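Local coordinates for protein lysin (Bacillus phage PBC5, PDB 6ILU) that probably anchors a phage endolysin to the cell wall of its bacterial host through a cell-wall-binding region built from SH3b-type folds, at residues I40-K43 against I44-V48; F94-P98 against S99-L103. All blocks are in the same frame, centred on the assembly; numbering follows the deposited sequence.

Contact 1. Residues I40-K43 against I44-V48; sequences ITKK and IPYKV. With SO4 (sulfate ion), chain E.
Y46 reaches back over the bend that joins I40-K43 to I44-V48 and ties its hydroxyl to the backbone of K42. From CB the ring leaves with CG anti to its own carbonyl carbon (chi1 -69°), which carries it toward the preceding residues. Over one face of the ring lies I40 CD1. Farther out, Y46 CE2 comes 3.9 Å from I40 CG2, and Y46 CZ packs at 3.8 Å on that same methyl, the two side chains running alongside one another in opposed senses. At the tip, Y46 OH donates a short hydrogen bond of 2.6 Å to K42 O, an oxygen lying off the rim of the ring, close to its plane; the C=O...O angle is 146° and the donor is tilted 16° from the carbonyl plane. This bond fixes the end of the ring, and I40 CG2 also lies 3.3 Å from Y46 OH. A sulfate, probably from the crystallisation liquor, lies beside this corner: T41 N gives its O1 a nearly straight hydrogen bond of 2.9 Å, and K42 N a weak one. K43 turns the other way and hydrogen-bonds through NZ to Y19 O. The result is a local contact across the surface loop between strand 35-40 and strand 46-52, a tyrosine hydroxyl bonded to a main-chain carbonyl, in a domain consistent with the SH3b fold.

Contact 2. Residues F94-P98 against S99-L103; sequences FYDGP and SGNFL. With EDO (1,2-ethanediol), chain L; SO4 (sulfate ion), chain C.
D96 grips N101 with both carboxylate oxygens. OD1 takes the backbone N of N101 at 2.8 Å from above the carboxylate plane, and OD2 takes N101 ND2 at 3.0 Å on its syn side but 30° out of that plane, the carboxylate and amide planes standing 56° apart. D96 CG lies between its backbone N and carbonyl carbon (chi1 74°), which swings the carboxylate across the loop; D96 N donates a backbone hydrogen bond of 2.9 Å to N101 O. Y95 OH donates one of 2.6 Å to O1 of a sulfate also held by N93, K131 and H134. A 1,2-ethanediol, like the sulfate probably from the crystallisation liquor, adds a hydrogen bond from its O2 to D96 OD1. At the loop end G100 N bonds weakly to G97 O, while at the strand end L103 N donates to F94 O at 2.9 Å. Packing follows: L103 CD1 rests 3.6 Å from D96 CB, and L103 CB lies 3.6 Å from F94 CE1, with the two side chains crossing at about a right angle. Y95 CE1 meets F102 CB at 3.8 Å. This is a beta hairpin of strands 92-95 and 102-106, with Y95 and F102 as a non-hydrogen-bonded antiparallel pair and a type II turn over G97-G100.

Overall arrangement
The two contacts come in series along the chain, contact 1 closing before contact 2 opens, and lie on opposite sides of its centre. Their centres are 33 Å apart, and their nearest atoms stay about 15 Å from each other, so neither touches the other. Contact 1 runs from the end of strand 35-40 into strand 46-52, which pairs with strands 13-17 and 60-62 in the larger antiparallel sheet. Contact 2 belongs to the separate two-stranded sheet 92-95 and 102-106. Both are surface features of an all-beta chain without helices, and their wide separation is consistent with their belonging to two different SH3b-like units.

Contact 1. Residues I40-K43 against I44-V48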
ATOM      1  N   ILE A  40       7.867  18.056  -4.028  1.00 28.71           N
ATOM      2  CA  ILE A  40       7.741  18.143  -2.559  1.00 26.40           C
ATOM      3  C   ILE A  40       9.113  18.402  -1.910  1.00 30.99           C
ATOM      4  O   ILE A  40       9.997  17.560  -2.061  1.00 33.18           O
ATOM      5  CB  ILE A  40       7.240  16.829  -1.901  1.00 36.03           C
ATOM      6  CG1 ILE A  40       5.859  16.408  -2.353  1.00 42.05           C
ATOM      7  CG2 ILE A  40       7.172  16.965  -0.376  1.00 34.85           C
ATOM      8  CD1 ILE A  40       5.519  15.046  -1.729  1.00 43.46           C
ATOM      9  N   THR A  41       9.274  19.487  -1.163  1.00 29.29           N
ATOM     10  CA  THR A  41      10.574  19.804  -0.569  1.00 30.75           C
ATOM     11  C   THR A  41      10.507  19.682   0.950  1.00 34.27           C
ATOM     12  O   THR A  41      11.529  19.643   1.620  1.00 34.19           O
ATOM     13  CB  THR A  41      11.057  21.231  -0.940  1.00 37.58           C
ATOM     14  OG1 THR A  41      10.011  22.181  -0.665  1.00 37.66           O
ATOM     15  CG2 THR A  41      11.445  21.308  -2.418  1.00 37.04           C
ATOM     16  N   LYS A  42       9.295  19.630   1.497  1.00 31.33           N
ATOM     17  CA  LYS A  42       9.129  19.568   2.948  1.00 33.46           C
ATOM     18  C   LYS A  42       9.222  18.141   3.391  1.00 31.60           C
ATOM     19  O   LYS A  42       8.323  17.347   3.118  1.00 30.97           O
ATOM     20  CB  LYS A  42       7.768  20.150   3.384  1.00 35.33           C
ATOM     21  CG  LYS A  42       7.570  20.231   4.887  1.00 40.26           C
ATOM     22  CD  LYS A  42       8.589  21.195   5.477  1.00 49.18           C
ATOM     23  CE  LYS A  42       8.360  21.502   6.956  1.00 53.87           C
ATOM     24  NZ  LYS A  42       9.411  22.471   7.434  1.00 59.88           N
ATOM     25  N   LYS A  43      10.295  17.800   4.081  1.00 31.33           N
ATOM     26  CA  LYS A  43      10.478  16.428   4.500  1.00 28.86           C
ATOM     27  C   LYS A  43       9.783  16.141   5.825  1.00 27.59           C
ATOM     28  O   LYS A  43      10.246  16.548   6.885  1.00 30.65           O
ATOM     29  CB  LYS A  43      11.969  16.112   4.631  1.00 30.59           C
ATOM     30  CG  LYS A  43      12.212  14.676   5.029  1.00 29.45           C
ATOM     31  CD  LYS A  43      13.716  14.431   4.991  1.00 30.19           C
ATOM     32  CE  LYS A  43      14.013  13.018   5.447  1.00 30.45           C
ATOM     33  NZ  LYS A  43      15.399  12.597   5.224  1.00 29.99           N
ATOM     34  N   ILE A  44       8.637  15.478   5.732  1.00 27.01           N
ATOM     35  CA  ILE A  44       7.897  14.963   6.875  1.00 27.64           C
ATOM     36  C   ILE A  44       7.341  13.602   6.461  1.00 25.56           C
ATOM     37  O   ILE A  44       7.283  13.297   5.270  1.00 25.61           O
ATOM     38  CB  ILE A  44       6.724  15.881   7.283  1.00 28.01           C
ATOM     39  CG1 ILE A  44       5.861  16.168   6.068  1.00 28.96           C
ATOM     40  CG2 ILE A  44       7.199  17.164   7.913  1.00 31.43           C
ATOM     41  CD1 ILE A  44       4.526  16.745   6.450  1.00 31.05           C
ATOM     42  N   PRO A  45       6.892  12.792   7.425  1.00 27.23           N
ATOM     43  CA  PRO A  45       6.230  11.553   6.980  1.00 24.49           C
ATOM     44  C   PRO A  45       4.920  11.843   6.218  1.00 24.13           C
ATOM     45  O   PRO A  45       4.156  12.718   6.638  1.00 25.91           O
ATOM     46  CB  PRO A  45       5.942  10.812   8.291  1.00 29.87           C
ATOM     47  CG  PRO A  45       6.884  11.384   9.292  1.00 31.34           C
ATOM     48  CD  PRO A  45       7.088  12.833   8.885  1.00 30.46           C
ATOM     49  N   TYR A  46       4.678  11.124   5.115  1.00 23.09           N
ATOM     50  CA  TYR A  46       3.457  11.266   4.331  1.00 24.97           C
ATOM     51  C   TYR A  46       2.710   9.943   4.284  1.00 23.97           C
ATOM     52  O   TYR A  46       3.312   8.927   3.973  1.00 22.67           O
ATOM     53  CB  TYR A  46       3.776  11.712   2.903  1.00 25.89           C
ATOM     54  CG  TYR A  46       4.308  13.144   2.828  1.00 26.55           C
ATOM     55  CD1 TYR A  46       3.443  14.220   2.903  1.00 30.35           C
ATOM     56  CD2 TYR A  46       5.676  13.386   2.683  1.00 29.94           C
ATOM     57  CE1 TYR A  46       3.917  15.538   2.831  1.00 31.49           C
ATOM     58  CE2 TYR A  46       6.177  14.699   2.620  1.00 31.53           C
ATOM     59  CZ  TYR A  46       5.282  15.764   2.688  1.00 30.72           C
ATOM     60  OH  TYR A  46       5.783  17.049   2.637  1.00 31.18           O
ATOM     61  N   LYS A  47       1.400   9.960   4.553  1.00 22.43           N
ATOM     62  CA  LYS A  47       0.603   8.745   4.427  1.00 19.50           C
ATOM     63  C   LYS A  47       0.518   8.305   2.956  1.00 22.81           C
ATOM     64  O   LYS A  47       0.410   9.133   2.048  1.00 21.16           O
ATOM     65  CB  LYS A  47      -0.807   8.946   5.001  1.00 21.87           C
ATOM     66  CG  LYS A  47      -1.608   7.604   5.090  1.00 23.77           C
ATOM     67  CD  LYS A  47      -2.891   7.752   5.954  1.00 28.23           C
ATOM     68  CE  LYS A  47      -2.541   8.118   7.391  1.00 33.12           C
ATOM     69  NZ  LYS A  47      -3.779   8.379   8.184  1.00 38.93           N
ATOM     70  N   VAL A  48       0.650   7.002   2.727  1.00 19.76           N
ATOM     71  CA  VAL A  48       0.539   6.412   1.397  1.00 16.31           C
ATOM     72  C   VAL A  48      -0.877   5.844   1.239  1.00 17.69           C
ATOM     73  O   VAL A  48      -1.349   5.072   2.101  1.00 19.49           O
ATOM     74  CB  VAL A  48       1.547   5.266   1.244  1.00 19.25           C
ATOM     75  CG1 VAL A  48       1.359   4.569  -0.088  1.00 18.23           C
ATOM     76  CG2 VAL A  48       3.021   5.822   1.365  1.00 20.64           C
TER
HETATM   77  S   SO4 E 403       5.508  20.774  -0.239  1.00104.37           S
HETATM   78  O1  SO4 E 403       6.944  21.012  -0.382  1.00102.26           O
HETATM   79  O2  SO4 E 403       4.904  20.626  -1.562  1.00104.43           O
HETATM   80  O3  SO4 E 403       4.882  21.900   0.452  1.00105.13           O
HETATM   81  O4  SO4 E 403       5.295  19.554   0.540  1.00106.01           O

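Contact 2. Residues F94-P98 against S99-L103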
ATOM      1  N   PHE A  94      -9.134 -15.429   0.126  1.00 17.31           N
ATOM      2  CA  PHE A  94      -8.758 -14.267  -0.673  1.00 16.35           C
ATOM      3  C   PHE A  94      -9.286 -14.408  -2.094  1.00 15.28           C
ATOM      4  O   PHE A  94      -9.554 -15.554  -2.609  1.00 18.62           O
ATOM      5  CB  PHE A  94      -7.197 -13.996  -0.668  1.00 16.48           C
ATOM      6  CG  PHE A  94      -6.327 -15.107  -1.206  1.00 17.63           C
ATOM      7  CD1 PHE A  94      -6.114 -15.255  -2.558  1.00 16.72           C
ATOM      8  CD2 PHE A  94      -5.701 -16.001  -0.321  1.00 19.34           C
ATOM      9  CE1 PHE A  94      -5.317 -16.274  -3.050  1.00 18.96           C
ATOM     10  CE2 PHE A  94      -4.886 -17.026  -0.787  1.00 19.59           C
ATOM     11  CZ  PHE A  94      -4.685 -17.161  -2.163  1.00 21.20           C
ATOM     12  N   TYR A  95      -9.379 -13.230  -2.737  1.00 15.93           N
ATOM     13  CA  TYR A  95     -10.098 -13.075  -4.009  1.00 16.04           C
ATOM     14  C   TYR A  95      -9.213 -12.389  -5.033  1.00 17.05           C
ATOM     15  O   TYR A  95      -8.172 -11.806  -4.677  1.00 18.04           O
ATOM     16  CB  TYR A  95     -11.395 -12.253  -3.807  1.00 14.93           C
ATOM     17  CG  TYR A  95     -12.319 -12.948  -2.820  1.00 16.94           C
ATOM     18  CD1 TYR A  95     -13.324 -13.798  -3.268  1.00 18.44           C
ATOM     19  CD2 TYR A  95     -12.151 -12.775  -1.449  1.00 16.41           C
ATOM     20  CE1 TYR A  95     -14.171 -14.471  -2.339  1.00 18.61           C
ATOM     21  CE2 TYR A  95     -13.007 -13.442  -0.513  1.00 18.79           C
ATOM     22  CZ  TYR A  95     -13.973 -14.278  -0.993  1.00 21.91           C
ATOM     23  OH  TYR A  95     -14.795 -14.929  -0.099  1.00 23.86           O
ATOM     24  N   ASP A  96      -9.611 -12.430  -6.295  1.00 15.27           N
ATOM     25  CA  ASP A  96      -8.761 -11.759  -7.323  1.00 16.56           C
ATOM     26  C   ASP A  96      -9.008 -10.252  -7.509  1.00 18.17           C
ATOM     27  O   ASP A  96      -8.422  -9.603  -8.409  1.00 21.63           O
ATOM     28  CB  ASP A  96      -8.884 -12.512  -8.650  1.00 20.17           C
ATOM     29  CG  ASP A  96     -10.208 -12.296  -9.377  1.00 24.81           C
ATOM     30  OD1 ASP A  96     -11.139 -11.678  -8.846  1.00 21.20           O
ATOM     31  OD2 ASP A  96     -10.315 -12.784 -10.526  1.00 29.25           O
ATOM     32  N   GLY A  97      -9.818  -9.691  -6.645  1.00 18.24           N
ATOM     33  CA  GLY A  97      -9.998  -8.244  -6.566  1.00 19.31           C
ATOM     34  C   GLY A  97     -11.030  -8.018  -5.501  1.00 22.70           C
ATOM     35  O   GLY A  97     -11.622  -8.959  -4.988  1.00 21.27           O
ATOM     36  N   PRO A  98     -11.303  -6.754  -5.185  1.00 21.48           N
ATOM     37  CA  PRO A  98     -12.423  -6.430  -4.304  1.00 21.31           C
ATOM     38  C   PRO A  98     -13.724  -7.047  -4.835  1.00 23.93           C
ATOM     39  O   PRO A  98     -14.083  -6.811  -6.000  1.00 25.24           O
ATOM     40  CB  PRO A  98     -12.499  -4.896  -4.368  1.00 24.67           C
ATOM     41  CG  PRO A  98     -11.212  -4.477  -4.919  1.00 26.63           C
ATOM     42  CD  PRO A  98     -10.668  -5.565  -5.778  1.00 23.55           C
ATOM     43  N   SER A  99     -14.410  -7.828  -4.005  1.00 25.03           N
ATOM     44  CA  SER A  99     -15.659  -8.508  -4.387  1.00 25.01           C
ATOM     45  C   SER A  99     -15.447  -9.387  -5.618  1.00 24.63           C
ATOM     46  O   SER A  99     -16.341  -9.567  -6.437  1.00 24.67           O
ATOM     47  CB  SER A  99     -16.793  -7.504  -4.647  1.00 32.31           C
ATOM     48  OG  SER A  99     -17.048  -6.740  -3.478  1.00 33.58           O
ATOM     49  N   GLY A 100     -14.246  -9.951  -5.724  1.00 21.48           N
ATOM     50  CA  GLY A 100     -13.898 -10.685  -6.940  1.00 21.99           C
ATOM     51  C   GLY A 100     -14.078 -12.193  -6.846  1.00 19.49           C
ATOM     52  O   GLY A 100     -14.857 -12.712  -6.003  1.00 21.80           O
ATOM     53  N   ASN A 101     -13.420 -12.906  -7.752  1.00 18.57           N
ATOM     54  CA  ASN A 101     -13.519 -14.365  -7.776  1.00 20.36           C
ATOM     55  C   ASN A 101     -12.696 -14.972  -6.652  1.00 18.63           C
ATOM     56  O   ASN A 101     -11.545 -14.575  -6.425  1.00 18.30           O
ATOM     57  CB  ASN A 101     -13.002 -14.914  -9.113  1.00 20.53           C
ATOM     58  CG  ASN A 101     -13.780 -14.399 -10.267  1.00 24.72           C
ATOM     59  OD1 ASN A 101     -15.006 -14.466 -10.247  1.00 25.99           O
ATOM     60  ND2 ASN A 101     -13.094 -13.806 -11.254  1.00 25.29           N
ATOM     61  N   PHE A 102     -13.255 -15.986  -5.982  1.00 16.61           N
ATOM     62  CA  PHE A 102     -12.495 -16.681  -4.965  1.00 17.04           C
ATOM     63  C   PHE A 102     -11.260 -17.368  -5.541  1.00 17.95           C
ATOM     64  O   PHE A 102     -11.348 -18.073  -6.552  1.00 20.79           O
ATOM     65  CB  PHE A 102     -13.412 -17.694  -4.300  1.00 18.59           C
ATOM     66  CG  PHE A 102     -12.697 -18.668  -3.375  1.00 19.80           C
ATOM     67  CD1 PHE A 102     -12.073 -18.210  -2.221  1.00 18.31           C
ATOM     68  CD2 PHE A 102     -12.621 -19.992  -3.693  1.00 23.00           C
ATOM     69  CE1 PHE A 102     -11.419 -19.103  -1.346  1.00 21.58           C
ATOM     70  CE2 PHE A 102     -11.987 -20.888  -2.845  1.00 22.38           C
ATOM     71  CZ  PHE A 102     -11.370 -20.429  -1.669  1.00 22.70           C
ATOM     72  N   LEU A 103     -10.125 -17.174  -4.891  1.00 17.61           N
ATOM     73  CA  LEU A 103      -8.878 -17.805  -5.390  1.00 16.46           C
ATOM     74  C   LEU A 103      -8.278 -18.826  -4.465  1.00 19.33           C
ATOM     75  O   LEU A 103      -7.680 -19.805  -4.944  1.00 21.52           O
ATOM     76  CB  LEU A 103      -7.808 -16.743  -5.604  1.00 17.91           C
ATOM     77  CG  LEU A 103      -8.138 -15.670  -6.654  1.00 19.40           C
ATOM     78  CD1 LEU A 103      -6.863 -14.771  -6.782  1.00 16.37           C
ATOM     79  CD2 LEU A 103      -8.494 -16.353  -7.959  1.00 18.61           C
TER
HETATM   80  C1  EDO L 410     -11.586  -7.859 -10.261  1.00 37.63           C
HETATM   81  O1  EDO L 410     -11.377  -6.696  -9.472  1.00 39.79           O
HETATM   82  C2  EDO L 410     -12.531  -8.792  -9.511  1.00 36.00           C
HETATM   83  O2  EDO L 410     -12.708 -10.031 -10.231  1.00 28.06           O
HETATM   84  S   SO4 C 401     -15.320 -14.475   3.172  1.00 38.33           S
HETATM   85  O1  SO4 C 401     -16.168 -14.352   1.999  1.00 47.46           O
HETATM   86  O2  SO4 C 401     -13.995 -13.902   2.978  1.00 37.49           O
HETATM   87  O3  SO4 C 401     -16.056 -13.758   4.233  1.00 38.64           O
HETATM   88  O4  SO4 C 401     -15.185 -15.883   3.495  1.00 44.22           O